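PDB 6SKI: putative type VI secretion protein from Escherichia coli, which probably hydrolyses phospholipids as a toxin effector carried on the VgrG spike of the type VI secretion system. Local coordinates for residues Lys59-Val70 with Lys520-Pro528; Val157-Ile168 with Ala201-Arg209. All coordinates share one frame; numbering follows the deposited sequence.

Interaction 1 of 2, residues Lys59-Val70 with Lys520-Pro528; sequences KFNECSAARQGV and KAFVFPNKP
Val523 lies over the ring of Phe60: two of its side-chain carbons cover the ring and the third reaches the backbone of the loop 59-70. CB is almost above the middle of the ring, 3.5 Å from the centroid and 7° off the normal, a CH-pi contact. CG1, held between the backbone N and the carbonyl carbon (chi1 60°), runs outward over the same face to Phe60 CE2 at 3.5 Å. CG2, the other branch, turns back to the loop backbone and packs against the CA of Phe60 and the carbonyl oxygen of Cys63. At the rim of the ring, near its plane, sits the carbonyl oxygen of Ala521.

The backbones are joined by a single beta bridge, Ser64 with Val523. Its two bonds are Phe524 N to Cys63 O (2.8 Å, 158° at the hydrogen) and Ala65 N to Phe522 O (2.6 Å). Strand 521-523 pairs with strand 495-497 in a two-stranded antiparallel sheet, and the loop 59-70 adds this one bridge to it. Beyond it, the ring of Phe524 receives Val70 CG2 at its edge (3.9 Å from CE2), while Phe524 and Trp492 make an edge-to-face pair.

At the end of the type I turn Phe524-Lys527, the side chain of Lys527, extended beyond CG, passes Cys63 SG, 3.8 Å from its CD, and ends in a weak bond from NZ to Gln68 OE1 (3.4 Å). Tyr290 adds a cation-pi contact to this lysine. Attachment of the loop thus rests on two buried backbone bonds and apolar packing, with charge contributing little directly between the segments.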
loop_
_atom_site.group_PDB
_atom_site.type_symbol
_atom_site.label_atom_id
_atom_site.label_comp_id
_atom_site.label_asym_id
_atom_site.label_seq_id
_atom_site.Cartn_x
_atom_site.Cartn_y
_atom_site.Cartn_z
ATOM N N LYS A 59 9.954 12.357 -3.743
ATOM C CA LYS A 59 9.565 12.466 -5.146
ATOM C C LYS A 59 10.445 13.453 -5.915
ATOM O O LYS A 59 10.474 13.415 -7.150
ATOM C CB LYS A 59 8.089 12.844 -5.252
ATOM C CG LYS A 59 7.186 11.632 -5.413
ATOM C CD LYS A 59 5.725 12.007 -5.519
ATOM C CE LYS A 59 5.189 12.496 -4.192
ATOM N NZ LYS A 59 3.840 13.103 -4.341
ATOM N N PHE A 60 11.160 14.346 -5.218
ATOM C CA PHE A 60 12.082 15.255 -5.899
ATOM C C PHE A 60 13.173 14.508 -6.647
ATOM O O PHE A 60 13.676 15.002 -7.661
ATOM C CB PHE A 60 12.742 16.212 -4.907
ATOM C CG PHE A 60 11.988 17.485 -4.683
ATOM C CD1 PHE A 60 12.433 18.669 -5.244
ATOM C CD2 PHE A 60 10.863 17.510 -3.885
ATOM C CE1 PHE A 60 11.758 19.845 -5.031
ATOM C CE2 PHE A 60 10.185 18.687 -3.668
ATOM C CZ PHE A 60 10.634 19.855 -4.241
ATOM N N ASN A 61 13.577 13.344 -6.148
ATOM C CA ASN A 61 14.640 12.575 -6.779
ATOM C C ASN A 61 14.271 12.229 -8.215
ATOM O O ASN A 61 13.242 11.596 -8.468
ATOM C CB ASN A 61 14.900 11.306 -5.969
ATOM C CG ASN A 61 16.209 10.642 -6.321
ATOM O OD1 ASN A 61 17.275 11.142 -5.982
ATOM N ND2 ASN A 61 16.136 9.497 -6.981
ATOM N N GLU A 62 15.104 12.685 -9.155
ATOM C CA GLU A 62 14.980 12.397 -10.583
ATOM C C GLU A 62 13.813 13.131 -11.232
ATOM O O GLU A 62 13.620 13.033 -12.448
ATOM C CB GLU A 62 14.857 10.891 -10.841
ATOM C CG GLU A 62 15.966 10.059 -10.231
ATOM C CD GLU A 62 17.275 10.198 -10.978
ATOM O OE1 GLU A 62 17.248 10.596 -12.160
ATOM O OE2 GLU A 62 18.334 9.911 -10.384
ATOM N N CYS A 63 13.034 13.877 -10.447
ATOM C CA CYS A 63 11.882 14.591 -10.982
ATOM C C CYS A 63 11.863 16.066 -10.606
ATOM O O CYS A 63 10.857 16.737 -10.849
ATOM C CB CYS A 63 10.577 13.933 -10.522
ATOM S SG CYS A 63 10.035 12.562 -11.550
ATOM N N SER A 64 12.940 16.590 -10.031
ATOM C CA SER A 64 12.986 18.008 -9.721
ATOM C C SER A 64 13.085 18.824 -11.003
ATOM O O SER A 64 13.465 18.324 -12.063
ATOM C CB SER A 64 14.163 18.324 -8.801
ATOM O OG SER A 64 15.358 17.739 -9.278
ATOM N N ALA A 65 12.717 20.103 -10.897
ATOM C CA ALA A 65 12.784 20.983 -12.057
ATOM C C ALA A 65 14.210 21.138 -12.564
ATOM O O ALA A 65 14.416 21.453 -13.738
ATOM C CB ALA A 65 12.193 22.349 -11.720
ATOM N N ALA A 66 15.202 20.931 -11.698
ATOM C CA ALA A 66 16.592 21.084 -12.108
ATOM C C ALA A 66 17.085 19.887 -12.911
ATOM O O ALA A 66 17.902 20.049 -13.824
ATOM C CB ALA A 66 17.480 21.309 -10.886
ATOM N N ARG A 67 16.620 18.677 -12.583
ATOM C CA ARG A 67 16.998 17.512 -13.379
ATOM C C ARG A 67 16.446 17.615 -14.792
ATOM O O ARG A 67 17.053 17.109 -15.742
ATOM C CB ARG A 67 16.522 16.227 -12.707
ATOM C CG ARG A 67 17.027 16.048 -11.294
ATOM C CD ARG A 67 18.378 15.365 -11.283
ATOM N NE ARG A 67 18.354 14.090 -11.987
ATOM C CZ ARG A 67 19.383 13.253 -12.042
ATOM N NH1 ARG A 67 20.521 13.558 -11.433
ATOM N NH2 ARG A 67 19.276 12.110 -12.705
ATOM N N GLN A 68 15.294 18.253 -14.945
ATOM C CA GLN A 68 14.805 18.669 -16.246
ATOM C C GLN A 68 15.437 20.010 -16.605
ATOM O O GLN A 68 16.040 20.681 -15.767
ATOM C CB GLN A 68 13.281 18.779 -16.241
ATOM C CG GLN A 68 12.583 17.833 -15.269
ATOM C CD GLN A 68 12.848 16.369 -15.564
ATOM O OE1 GLN A 68 13.070 15.574 -14.655
ATOM N NE2 GLN A 68 12.815 16.006 -16.840
ATOM N N GLY A 69 15.312 20.394 -17.868
ATOM C CA GLY A 69 15.901 21.654 -18.272
ATOM C C GLY A 69 15.051 22.846 -17.889
ATOM O O GLY A 69 14.714 23.675 -18.739
ATOM N N VAL A 70 14.697 22.945 -16.611
ATOM C CA VAL A 70 13.833 24.006 -16.106
ATOM C C VAL A 70 14.608 24.789 -15.056
ATOM O O VAL A 70 14.720 24.356 -13.903
ATOM C CB VAL A 70 12.527 23.449 -15.523
ATOM C CG1 VAL A 70 11.594 24.581 -15.160
ATOM C CG2 VAL A 70 11.866 22.504 -16.506
ATOM N N LYS A 520 12.454 28.507 -2.954
ATOM C CA LYS A 520 11.527 27.468 -3.371
ATOM C C LYS A 520 12.231 26.528 -4.336
ATOM O O LYS A 520 12.832 26.973 -5.317
ATOM C CB LYS A 520 10.279 28.068 -4.018
ATOM C CG LYS A 520 9.098 28.167 -3.070
ATOM C CD LYS A 520 7.817 28.520 -3.801
ATOM C CE LYS A 520 8.003 29.741 -4.676
ATOM N NZ LYS A 520 6.701 30.252 -5.179
ATOM N N ALA A 521 12.156 25.234 -4.050
ATOM C CA ALA A 521 12.663 24.190 -4.922
ATOM C C ALA A 521 11.484 23.537 -5.623
ATOM O O ALA A 521 10.466 23.241 -4.994
ATOM C CB ALA A 521 13.456 23.144 -4.138
ATOM N N PHE A 522 11.632 23.300 -6.922
ATOM C CA PHE A 522 10.518 22.944 -7.786
ATOM C C PHE A 522 10.681 21.522 -8.300
ATOM O O PHE A 522 11.759 21.145 -8.768
ATOM C CB PHE A 522 10.412 23.929 -8.946
ATOM C CG PHE A 522 9.879 25.268 -8.543
ATOM C CD1 PHE A 522 10.733 26.337 -8.352
ATOM C CD2 PHE A 522 8.524 25.461 -8.359
ATOM C CE1 PHE A 522 10.245 27.566 -7.978
ATOM C CE2 PHE A 522 8.034 26.690 -7.988
ATOM C CZ PHE A 522 8.895 27.742 -7.798
ATOM N N VAL A 523 9.608 20.746 -8.207
ATOM C CA VAL A 523 9.579 19.353 -8.632
ATOM C C VAL A 523 8.373 19.152 -9.536
ATOM O O VAL A 523 7.352 19.830 -9.383
ATOM C CB VAL A 523 9.522 18.397 -7.423
ATOM C CG1 VAL A 523 8.280 18.664 -6.598
ATOM C CG2 VAL A 523 9.575 16.950 -7.865
ATOM N N PHE A 524 8.502 18.251 -10.497
ATOM C CA PHE A 524 7.332 17.738 -11.188
ATOM C C PHE A 524 6.992 16.385 -10.575
ATOM O O PHE A 524 7.522 15.356 -11.010
ATOM C CB PHE A 524 7.590 17.621 -12.688
ATOM C CG PHE A 524 7.880 18.932 -13.350
ATOM C CD1 PHE A 524 6.856 19.800 -13.674
ATOM C CD2 PHE A 524 9.180 19.304 -13.633
ATOM C CE1 PHE A 524 7.124 21.007 -14.279
ATOM C CE2 PHE A 524 9.450 20.509 -14.237
ATOM C CZ PHE A 524 8.421 21.361 -14.560
ATOM N N PRO A 525 6.119 16.347 -9.565
ATOM C CA PRO A 525 5.941 15.102 -8.806
ATOM C C PRO A 525 5.286 14.001 -9.607
ATOM O O PRO A 525 5.608 12.824 -9.405
ATOM C CB PRO A 525 5.050 15.541 -7.634
ATOM C CG PRO A 525 5.192 17.027 -7.589
ATOM C CD PRO A 525 5.276 17.418 -9.019
ATOM N N ASN A 526 4.387 14.345 -10.520
ATOM C CA ASN A 526 3.593 13.382 -11.263
ATOM C C ASN A 526 3.975 13.407 -12.730
ATOM O O ASN A 526 3.135 13.278 -13.616
ATOM C CB ASN A 526 2.107 13.667 -11.088
ATOM C CG ASN A 526 1.692 13.681 -9.640
ATOM O OD1 ASN A 526 1.807 12.677 -8.942
ATOM N ND2 ASN A 526 1.223 14.827 -9.172
ATOM N N LYS A 527 5.263 13.547 -12.994
ATOM C CA LYS A 527 5.722 13.679 -14.364
ATOM C C LYS A 527 5.680 12.322 -15.057
ATOM O O LYS A 527 6.055 11.310 -14.462
ATOM C CB LYS A 527 7.139 14.240 -14.394
ATOM C CG LYS A 527 8.020 13.709 -15.497
ATOM C CD LYS A 527 9.475 13.785 -15.101
ATOM C CE LYS A 527 10.299 12.762 -15.846
ATOM N NZ LYS A 527 11.617 12.559 -15.188
ATOM N N PRO A 528 5.205 12.280 -16.297
ATOM C CA PRO A 528 5.097 11.000 -16.995
ATOM C C PRO A 528 6.462 10.401 -17.279
ATOM O O PRO A 528 7.460 11.109 -17.430
ATOM C CB PRO A 528 4.373 11.375 -18.292
ATOM C CG PRO A 528 4.752 12.801 -18.492
ATOM C CD PRO A 528 4.659 13.372 -17.113
#

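Interaction 2 of 2, residues Val157-Ile168 with Ala201-Arg209; sequences VVTKTDEAMERI and AAARHFANR
Thr161 OG1 is approached by three polar groups. It donates to Val158 O one turn back in its own helix (2.5 Å), receives a bent, weak bond from Arg209 NH1 (2.8 Å), and has a weak, long one from His205 ND1. OG1 stands between the backbone N and the carbonyl carbon, and the Thr161 side chain is a knob among Ala202, His205, Phe206 and Arg209, CG2 packing on the first three.

The same NH1 of Arg209 forms a salt bridge to Asp162 OD1 at 2.7 Å, straighter at 156° and close to the guanidinium plane; carboxylate and guanidinium are turned 70° apart. Met165 CE covers one guanidinium face, 3.4 Å from NE. The segments 157-168 and 201-209, of helices 156-178 and 198-211, cross at -62°, knobs into holes, beside the central sheet of what is probably an alpha/beta-hydrolase fold. Helix 198-211 directly follows Ser197, the probable nucleophile of a Ser-His-Asp triad.

Towards the sheet, Phe206 fits among Thr161, Ala164, Met165 and Ile168, with Ile168 CD1 arriving from the opposite direction at 3.5 Å from CZ; Phe206 and Phe191 of strand 184-195 make an edge-to-face pair. Near the start of both segments, Val157 CG1 rests on the CA of Ala202, 3.6 Å away.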
loop_
_atom_site.group_PDB
_atom_site.type_symbol
_atom_site.label_atom_id
_atom_site.label_comp_id
_atom_site.label_asym_id
_atom_site.label_seq_id
_atom_site.Cartn_x
_atom_site.Cartn_y
_atom_site.Cartn_z
ATOM N N VAL A 157 9.326 -0.043 3.574
ATOM C CA VAL A 157 8.716 -1.351 3.340
ATOM C C VAL A 157 9.029 -2.305 4.490
ATOM O O VAL A 157 8.133 -2.946 5.057
ATOM C CB VAL A 157 9.182 -1.916 1.986
ATOM C CG1 VAL A 157 9.080 -3.426 1.972
ATOM C CG2 VAL A 157 8.381 -1.304 0.857
ATOM N N VAL A 158 10.306 -2.399 4.865
ATOM C CA VAL A 158 10.699 -3.309 5.935
ATOM C C VAL A 158 10.152 -2.832 7.274
ATOM O O VAL A 158 9.717 -3.635 8.110
ATOM C CB VAL A 158 12.231 -3.454 5.958
ATOM C CG1 VAL A 158 12.647 -4.564 6.904
ATOM C CG2 VAL A 158 12.749 -3.717 4.558
ATOM N N THR A 159 10.160 -1.519 7.499
ATOM C CA THR A 159 9.593 -0.974 8.725
ATOM C C THR A 159 8.103 -1.268 8.819
ATOM O O THR A 159 7.583 -1.520 9.912
ATOM C CB THR A 159 9.857 0.531 8.787
ATOM O OG1 THR A 159 11.250 0.757 9.029
ATOM C CG2 THR A 159 9.051 1.186 9.896
ATOM N N LYS A 160 7.409 -1.279 7.683
ATOM C CA LYS A 160 5.989 -1.595 7.693
ATOM C C LYS A 160 5.759 -3.077 7.943
ATOM O O LYS A 160 4.777 -3.451 8.584
ATOM C CB LYS A 160 5.339 -1.153 6.385
ATOM C CG LYS A 160 5.129 0.345 6.310
ATOM C CD LYS A 160 3.901 0.771 7.079
ATOM C CE LYS A 160 3.946 2.246 7.404
ATOM N NZ LYS A 160 2.805 2.650 8.261
ATOM N N THR A 161 6.653 -3.937 7.458
ATOM C CA THR A 161 6.536 -5.348 7.826
ATOM C C THR A 161 6.783 -5.562 9.319
ATOM O O THR A 161 6.143 -6.419 9.941
ATOM C CB THR A 161 7.482 -6.204 6.989
ATOM O OG1 THR A 161 8.839 -5.888 7.316
ATOM C CG2 THR A 161 7.236 -5.962 5.516
ATOM N N ASP A 162 7.660 -4.761 9.922
ATOM C CA ASP A 162 7.863 -4.851 11.368
ATOM C C ASP A 162 6.631 -4.373 12.133
ATOM O O ASP A 162 6.189 -5.016 13.102
ATOM C CB ASP A 162 9.082 -4.025 11.770
ATOM C CG ASP A 162 10.385 -4.662 11.341
ATOM O OD1 ASP A 162 10.384 -5.402 10.337
ATOM O OD2 ASP A 162 11.415 -4.418 12.004
ATOM N N GLU A 163 6.061 -3.247 11.701
ATOM C CA GLU A 163 4.796 -2.794 12.261
ATOM C C GLU A 163 3.714 -3.844 12.073
ATOM O O GLU A 163 2.841 -4.001 12.931
ATOM C CB GLU A 163 4.385 -1.471 11.612
ATOM C CG GLU A 163 2.900 -1.164 11.694
ATOM C CD GLU A 163 2.573 0.265 11.317
ATOM O OE1 GLU A 163 1.374 0.582 11.165
ATOM O OE2 GLU A 163 3.515 1.072 11.171
ATOM N N ALA A 164 3.775 -4.589 10.971
ATOM C CA ALA A 164 2.830 -5.673 10.749
ATOM C C ALA A 164 3.019 -6.782 11.767
ATOM O O ALA A 164 2.047 -7.400 12.197
ATOM C CB ALA A 164 2.977 -6.220 9.333
ATOM N N MET A 165 4.263 -7.065 12.150
ATOM C CA MET A 165 4.481 -8.061 13.200
ATOM C C MET A 165 3.874 -7.610 14.524
ATOM O O MET A 165 3.206 -8.394 15.215
ATOM C CB MET A 165 5.969 -8.350 13.379
ATOM C CG MET A 165 6.741 -8.434 12.096
ATOM S SD MET A 165 6.761 -10.099 11.435
ATOM C CE MET A 165 7.143 -9.772 9.719
ATOM N N GLU A 166 4.090 -6.347 14.893
ATOM C CA GLU A 166 3.491 -5.856 16.137
ATOM C C GLU A 166 1.965 -5.881 16.067
ATOM O O GLU A 166 1.288 -6.229 17.046
ATOM C CB GLU A 166 3.994 -4.452 16.467
ATOM C CG GLU A 166 5.463 -4.391 16.853
ATOM C CD GLU A 166 6.332 -3.735 15.804
ATOM O OE1 GLU A 166 7.377 -4.322 15.452
ATOM O OE2 GLU A 166 5.982 -2.628 15.343
ATOM N N ARG A 167 1.407 -5.531 14.913
ATOM C CA ARG A 167 -0.041 -5.544 14.756
ATOM C C ARG A 167 -0.590 -6.968 14.729
ATOM O O ARG A 167 -1.724 -7.207 15.155
ATOM C CB ARG A 167 -0.417 -4.773 13.496
ATOM C CG ARG A 167 -0.263 -3.275 13.612
ATOM C CD ARG A 167 -1.581 -2.626 13.988
ATOM N NE ARG A 167 -1.393 -1.280 14.520
ATOM C CZ ARG A 167 -1.533 -0.170 13.805
ATOM N NH1 ARG A 167 -1.867 -0.239 12.524
ATOM N NH2 ARG A 167 -1.341 1.014 14.372
ATOM N N ILE A 168 0.198 -7.926 14.236
ATOM C CA ILE A 168 -0.177 -9.334 14.321
ATOM C C ILE A 168 -0.255 -9.770 15.772
ATOM O O ILE A 168 -1.181 -10.485 16.175
ATOM C CB ILE A 168 0.826 -10.202 13.539
ATOM C CG1 ILE A 168 0.552 -10.140 12.042
ATOM C CG2 ILE A 168 0.785 -11.642 14.019
ATOM C CD1 ILE A 168 1.737 -10.549 11.209
ATOM N N ALA A 201 4.701 -3.799 -2.208
ATOM C CA ALA A 201 6.055 -4.251 -1.946
ATOM C C ALA A 201 6.169 -4.764 -0.523
ATOM O O ALA A 201 6.646 -5.883 -0.299
ATOM C CB ALA A 201 7.044 -3.115 -2.199
ATOM N N ALA A 202 5.645 -4.000 0.439
ATOM C CA ALA A 202 5.617 -4.472 1.815
ATOM C C ALA A 202 4.935 -5.823 1.905
ATOM O O ALA A 202 5.487 -6.762 2.492
ATOM C CB ALA A 202 4.914 -3.455 2.712
ATOM N N ALA A 203 3.780 -5.974 1.248
ATOM C CA ALA A 203 3.107 -7.262 1.295
ATOM C C ALA A 203 4.016 -8.346 0.755
ATOM O O ALA A 203 4.240 -9.365 1.419
ATOM C CB ALA A 203 1.799 -7.220 0.510
ATOM N N ARG A 204 4.627 -8.095 -0.402
ATOM C CA ARG A 204 5.537 -9.080 -0.959
ATOM C C ARG A 204 6.676 -9.344 0.007
ATOM O O ARG A 204 6.977 -10.504 0.315
ATOM C CB ARG A 204 6.046 -8.599 -2.314
ATOM C CG ARG A 204 4.942 -8.518 -3.349
ATOM C CD ARG A 204 5.325 -7.658 -4.527
ATOM N NE ARG A 204 6.336 -8.277 -5.369
ATOM C CZ ARG A 204 6.410 -8.101 -6.681
ATOM N NH1 ARG A 204 5.529 -7.328 -7.292
ATOM N NH2 ARG A 204 7.358 -8.698 -7.383
ATOM N N HIS A 205 7.239 -8.280 0.585
ATOM C CA HIS A 205 8.291 -8.470 1.570
ATOM C C HIS A 205 7.793 -9.328 2.718
ATOM O O HIS A 205 8.440 -10.313 3.089
ATOM C CB HIS A 205 8.794 -7.119 2.076
ATOM C CG HIS A 205 10.054 -7.208 2.879
ATOM N ND1 HIS A 205 10.116 -6.852 4.206
ATOM C CD2 HIS A 205 11.296 -7.624 2.543
ATOM C CE1 HIS A 205 11.344 -7.039 4.655
ATOM N NE2 HIS A 205 12.080 -7.504 3.663
ATOM N N PHE A 206 6.601 -9.017 3.234
ATOM C CA PHE A 206 6.057 -9.818 4.320
ATOM C C PHE A 206 5.951 -11.274 3.905
ATOM O O PHE A 206 6.390 -12.167 4.639
ATOM C CB PHE A 206 4.697 -9.274 4.748
ATOM C CG PHE A 206 4.082 -10.022 5.891
ATOM C CD1 PHE A 206 4.368 -9.677 7.195
ATOM C CD2 PHE A 206 3.218 -11.074 5.657
ATOM C CE1 PHE A 206 3.803 -10.369 8.241
ATOM C CE2 PHE A 206 2.654 -11.765 6.697
ATOM C CZ PHE A 206 2.945 -11.414 7.989
ATOM N N ALA A 207 5.439 -11.527 2.698
ATOM C CA ALA A 207 5.290 -12.906 2.262
ATOM C C ALA A 207 6.638 -13.605 2.250
ATOM O O ALA A 207 6.755 -14.750 2.701
ATOM C CB ALA A 207 4.637 -12.958 0.884
ATOM N N ASN A 208 7.680 -12.898 1.813
ATOM C CA ASN A 208 8.998 -13.514 1.780
ATOM C C ASN A 208 9.487 -13.807 3.188
ATOM O O ASN A 208 10.070 -14.866 3.440
ATOM C CB ASN A 208 9.975 -12.618 1.028
ATOM C CG ASN A 208 9.828 -12.739 -0.471
ATOM O OD1 ASN A 208 9.688 -11.744 -1.174
ATOM N ND2 ASN A 208 9.855 -13.967 -0.968
ATOM N N ARG A 209 9.215 -12.901 4.128
ATOM C CA ARG A 209 9.572 -13.163 5.515
ATOM C C ARG A 209 8.832 -14.383 6.042
ATOM O O ARG A 209 9.350 -15.110 6.894
ATOM C CB ARG A 209 9.278 -11.937 6.374
ATOM C CG ARG A 209 10.105 -10.731 5.999
ATOM C CD ARG A 209 9.814 -9.554 6.899
ATOM N NE ARG A 209 10.224 -9.810 8.273
ATOM C CZ ARG A 209 10.503 -8.859 9.157
ATOM N NH1 ARG A 209 10.417 -7.585 8.810
ATOM N NH2 ARG A 209 10.866 -9.182 10.387
#

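How the interactions relate
Both contacts are largely buried, but they lie in different parts of the molecule, their centres 30 Å apart and their nearest atoms about 14 Å apart. Interaction 2 joins two helical segments separated by only 32 residues, beside the main sheet and nearer the centre of the chain. Interaction 1 brings together segments with 449 residues between them, farther out, on a small two-stranded sheet. No secondary-structure element is common to them, although along the chain interaction 2 is nested within the loop that interaction 1 closes. In interaction 1 main-chain groups make the firm polar links; in interaction 2, where backbone bonds stay within each helix, side chains make the polar links, an ion pair and weaker bonds to a threonine hydroxyl.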